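Local coordinates for Peptide/nickel transport system substrate-binding protein (Listeria monocytogenes serotype 1/2a, PDB 5KZT) that binds peptides as an OppA-type solute-binding protein and probably delivers them to a membrane transporter for uptake into the cell, at residues 28-33 / 167-172; 171-174 / 180-183. All coordinates share one frame; numbering follows the deposited sequence.

Contact 1: 28-33 / 167-172; sequences ADSTKA and FPLNEK
L169 reaches into the loop 28-33 with both of its methyl groups, one to each of two neighbouring hydroxyls. CD2 lies 3.5 Å from OG of S30, and CD1 of L169 lies 3.3 Å from OG1 of T31, whose side chain runs aslant to that of L169. CG of L169 stands anti to its own carbonyl carbon (chi1 -70°), which sends its two methyls to S30 and T31. Leucine suits this buried spot because its branched aliphatic end can set one methyl against each hydroxyl.

In this family 5 solute-binding protein the loop links strand 16-21 to helix 36-45, and D29 shapes it as an Asx turn: OD1 of D29 accepts from N of T31 at 2.9 Å, nearly along its C-O axis. The same OD1 takes N of K32 from above the carboxylate plane, at 3.3 Å. OD2 of D29 forms a salt bridge with R103 of helix 94-105.

The S30 hydroxyl also faces water. One molecule lies 2.7 Å from OG of S30 and 3.1 Å from O of F167, an oxygen also hydrogen-bonded to OG of S100; a second, equally close to that OG of S30, gives a weak bond to O of P168. A small hydroxyl suits this place, since it can sit against a methyl and still satisfy itself in a buried interface through solvent. Across the contact, N170 occupies the N-cap of helix 171-177, with OD1 accepting from N of F173.

Contact 2: 171-174 / 180-183; sequences EKFV and KYAQ
The ring of Y181 is sandwiched between two aliphatic groups: CG2 of V174 covers one face, and CB of A182, its own neighbour in the chain, lies on the opposite face. Each methyl stands 3.7 Å above the plane and is displaced toward the rim. At the ring's edge, near its plane, comes CE2 of F173, which approaches CE1 of Y181 to 4.0 Å. That CE1 also lies at the edge of the F173 ring. The two ring planes are nearly perpendicular, yet they meet rim to rim, so this is neither a T-shaped nor an offset stack.

The valine contact is a CH-pi interaction. CG2 of V174 is 3.9 Å from the centroid of the Y181 ring and only 18° off its normal, with CE1 the nearest ring atom. The second branch, CG1, reaches the root of the ring, 4.1 Å from CG of Y181, so the forked side chain follows the tyrosine along its length. A beta-branched residue suits the place because it offers two methyls close to the helix backbone. CB of Y181 points toward the helix segment, and CG anti to the backbone N (chi1 173°) lays the ring over V174. R103 of helix 94-105 touches both V174 and Y181, Y99 touches V174, and L189 touches the partly exposed F173.

Behind the ring, N of Q183 bonds to O of K180 at 3.1 Å. A182 has a positive phi (60°), which alanine adopts at some cost, and its small CB fits over the tyrosine face. The whole is a type II beta turn, K180 to Q183, just after helix 171-177: its second central residue, A182, takes the required positive phi, and its first, Y181, packs an aromatic ring on the helix's first turn.

How the contacts relate
Contact 1 is buried and joins parts of the chain far apart in sequence, whereas contact 2 is only partly buried and closes a short excursion of a few residues. Their ranges overlap at E171 and K172, which touch across neither; the touching residues are L169, just before helix 171-177, in contact 1, and F173 and V174, in its first turn, in contact 2. Their chemistry differs accordingly: methyls against hydroxyls, with bridging waters, in contact 1, and purely apolar, aromatic packing in contact 2. Y181 ties them together, its OH lying 3.3 Å from CD2 of L169 and its CD2 3.5 Å from OD2 of D29. R103 of helix 94-105 touches residues of both.

Contact 1: 28-33 / 167-172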
# COMPACT_ATOMS: atom_id res chain seq x y z
N ALA A 28 -7.37 11.00 1.92
CA ALA A 28 -8.56 10.22 2.21
C ALA A 28 -9.54 10.26 1.05
O ALA A 28 -10.72 10.02 1.23
CB ALA A 28 -9.22 10.71 3.49
N ASP A 29 -9.04 10.54 -0.15
CA ASP A 29 -9.84 10.48 -1.37
C ASP A 29 -9.76 9.04 -1.85
O ASP A 29 -8.68 8.59 -2.22
CB ASP A 29 -9.25 11.48 -2.39
CG ASP A 29 -10.06 11.56 -3.70
OD1 ASP A 29 -10.44 10.49 -4.21
OD2 ASP A 29 -10.28 12.69 -4.22
N SER A 30 -10.89 8.32 -1.86
CA SER A 30 -10.85 6.89 -2.19
C SER A 30 -10.34 6.60 -3.62
O SER A 30 -9.82 5.52 -3.87
CB SER A 30 -12.20 6.19 -1.97
OG SER A 30 -13.24 6.79 -2.72
N THR A 31 -10.48 7.56 -4.53
CA THR A 31 -9.93 7.41 -5.87
C THR A 31 -8.42 7.61 -5.91
O THR A 31 -7.71 6.87 -6.59
CB THR A 31 -10.59 8.37 -6.86
OG1 THR A 31 -12.01 8.22 -6.80
CG2 THR A 31 -10.12 8.08 -8.28
N LYS A 32 -7.93 8.64 -5.21
CA LYS A 32 -6.56 9.10 -5.36
C LYS A 32 -5.60 8.49 -4.34
O LYS A 32 -4.40 8.40 -4.63
CB LYS A 32 -6.50 10.63 -5.28
CG LYS A 32 -7.27 11.35 -6.37
CD LYS A 32 -7.08 12.85 -6.26
CE LYS A 32 -7.92 13.56 -7.29
NZ LYS A 32 -7.82 15.02 -7.14
N ALA A 33 -6.10 8.11 -3.16
CA ALA A 33 -5.27 7.52 -2.11
C ALA A 33 -4.55 6.27 -2.61
O ALA A 33 -5.15 5.40 -3.26
CB ALA A 33 -6.10 7.17 -0.88
N PHE A 167 -14.49 1.74 -5.07
CA PHE A 167 -15.65 2.12 -4.27
C PHE A 167 -16.48 3.17 -5.02
O PHE A 167 -15.91 3.92 -5.80
CB PHE A 167 -15.20 2.72 -2.93
CG PHE A 167 -14.61 1.72 -1.96
CD1 PHE A 167 -14.41 0.37 -2.28
CD2 PHE A 167 -14.22 2.16 -0.70
CE1 PHE A 167 -13.86 -0.51 -1.37
CE2 PHE A 167 -13.68 1.28 0.22
CZ PHE A 167 -13.49 -0.05 -0.11
N PRO A 168 -17.80 3.24 -4.75
CA PRO A 168 -18.64 4.29 -5.31
C PRO A 168 -18.37 5.66 -4.68
O PRO A 168 -17.80 5.75 -3.58
CB PRO A 168 -20.05 3.81 -5.00
CG PRO A 168 -19.89 3.05 -3.72
CD PRO A 168 -18.53 2.43 -3.76
N LEU A 169 -18.73 6.71 -5.42
CA LEU A 169 -18.71 8.09 -4.95
C LEU A 169 -20.00 8.78 -5.34
O LEU A 169 -20.58 8.49 -6.39
CB LEU A 169 -17.50 8.83 -5.53
CG LEU A 169 -16.15 8.38 -4.98
CD1 LEU A 169 -15.03 8.98 -5.83
CD2 LEU A 169 -15.99 8.77 -3.51
N ASN A 170 -20.43 9.70 -4.48
CA ASN A 170 -21.60 10.52 -4.70
C ASN A 170 -21.24 11.72 -5.57
O ASN A 170 -20.69 12.69 -5.08
CB ASN A 170 -22.15 10.96 -3.35
CG ASN A 170 -23.45 11.72 -3.48
OD1 ASN A 170 -23.52 12.81 -4.06
ND2 ASN A 170 -24.50 11.15 -2.90
N GLU A 171 -21.58 11.67 -6.86
CA GLU A 171 -21.15 12.71 -7.82
C GLU A 171 -21.57 14.11 -7.39
O GLU A 171 -20.79 15.06 -7.49
CB GLU A 171 -21.69 12.43 -9.22
CG GLU A 171 -21.33 13.50 -10.24
CD GLU A 171 -21.65 13.11 -11.66
OE1 GLU A 171 -22.22 12.03 -11.89
OE2 GLU A 171 -21.35 13.90 -12.56
N LYS A 172 -22.80 14.23 -6.92
CA LYS A 172 -23.31 15.53 -6.50
C LYS A 172 -22.46 16.14 -5.38
O LYS A 172 -22.09 17.31 -5.41
CB LYS A 172 -24.77 15.40 -6.06
CG LYS A 172 -25.49 16.73 -5.93
CD LYS A 172 -27.02 16.56 -5.93
CE LYS A 172 -27.51 15.81 -4.69
NZ LYS A 172 -28.83 16.33 -4.20
O HOH W 1 -13.37 5.41 -5.00
O HOH W 2 -15.40 6.18 -1.15

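Contact 2: 171-174 / 180-183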
# COMPACT_ATOMS: atom_id res chain seq x y z
N GLU A 171 -21.58 11.67 -6.86
CA GLU A 171 -21.15 12.71 -7.82
C GLU A 171 -21.57 14.11 -7.39
O GLU A 171 -20.79 15.06 -7.49
CB GLU A 171 -21.69 12.43 -9.22
CG GLU A 171 -21.33 13.50 -10.24
CD GLU A 171 -21.65 13.11 -11.66
OE1 GLU A 171 -22.22 12.03 -11.89
OE2 GLU A 171 -21.35 13.90 -12.56
N LYS A 172 -22.80 14.23 -6.92
CA LYS A 172 -23.31 15.53 -6.50
C LYS A 172 -22.46 16.14 -5.38
O LYS A 172 -22.09 17.31 -5.41
CB LYS A 172 -24.77 15.40 -6.06
CG LYS A 172 -25.49 16.73 -5.93
CD LYS A 172 -27.02 16.56 -5.93
CE LYS A 172 -27.51 15.81 -4.69
NZ LYS A 172 -28.83 16.33 -4.20
N PHE A 173 -22.15 15.33 -4.39
CA PHE A 173 -21.34 15.78 -3.27
C PHE A 173 -19.90 16.11 -3.67
O PHE A 173 -19.37 17.17 -3.28
CB PHE A 173 -21.35 14.73 -2.17
CG PHE A 173 -20.61 15.15 -0.94
CD1 PHE A 173 -21.25 15.85 0.07
CD2 PHE A 173 -19.27 14.83 -0.79
CE1 PHE A 173 -20.57 16.23 1.22
CE2 PHE A 173 -18.57 15.20 0.36
CZ PHE A 173 -19.23 15.90 1.38
N VAL A 174 -19.26 15.22 -4.44
CA VAL A 174 -17.89 15.42 -4.89
C VAL A 174 -17.79 16.70 -5.71
O VAL A 174 -16.87 17.50 -5.51
CB VAL A 174 -17.33 14.21 -5.70
CG1 VAL A 174 -15.94 14.51 -6.26
CG2 VAL A 174 -17.21 12.98 -4.81
N LYS A 180 -11.71 21.19 -2.69
CA LYS A 180 -11.67 20.83 -1.27
C LYS A 180 -12.22 19.42 -0.95
O LYS A 180 -12.20 18.99 0.21
CB LYS A 180 -12.37 21.90 -0.42
CG LYS A 180 -11.67 23.26 -0.39
CD LYS A 180 -10.29 23.25 0.28
CE LYS A 180 -10.34 23.00 1.80
NZ LYS A 180 -9.12 22.31 2.34
N TYR A 181 -12.69 18.69 -1.96
CA TYR A 181 -13.23 17.34 -1.72
C TYR A 181 -12.21 16.47 -0.98
O TYR A 181 -11.05 16.39 -1.37
CB TYR A 181 -13.65 16.64 -3.01
CG TYR A 181 -14.03 15.20 -2.72
CD1 TYR A 181 -15.13 14.92 -1.91
CD2 TYR A 181 -13.24 14.14 -3.15
CE1 TYR A 181 -15.47 13.62 -1.58
CE2 TYR A 181 -13.58 12.83 -2.83
CZ TYR A 181 -14.70 12.58 -2.04
OH TYR A 181 -15.04 11.31 -1.68
N ALA A 182 -12.66 15.82 0.09
CA ALA A 182 -11.83 14.92 0.93
C ALA A 182 -10.60 15.56 1.59
O ALA A 182 -9.68 14.87 2.03
CB ALA A 182 -11.44 13.67 0.16
N GLN A 183 -10.58 16.88 1.71
CA GLN A 183 -9.44 17.56 2.34
C GLN A 183 -9.58 17.57 3.85
O GLN A 183 -8.63 17.91 4.54
CB GLN A 183 -9.28 18.97 1.78
CG GLN A 183 -8.91 19.00 0.30
CD GLN A 183 -7.55 18.41 -0.04
OE1 GLN A 183 -7.32 17.95 -1.14
NE2 GLN A 183 -6.62 18.47 0.91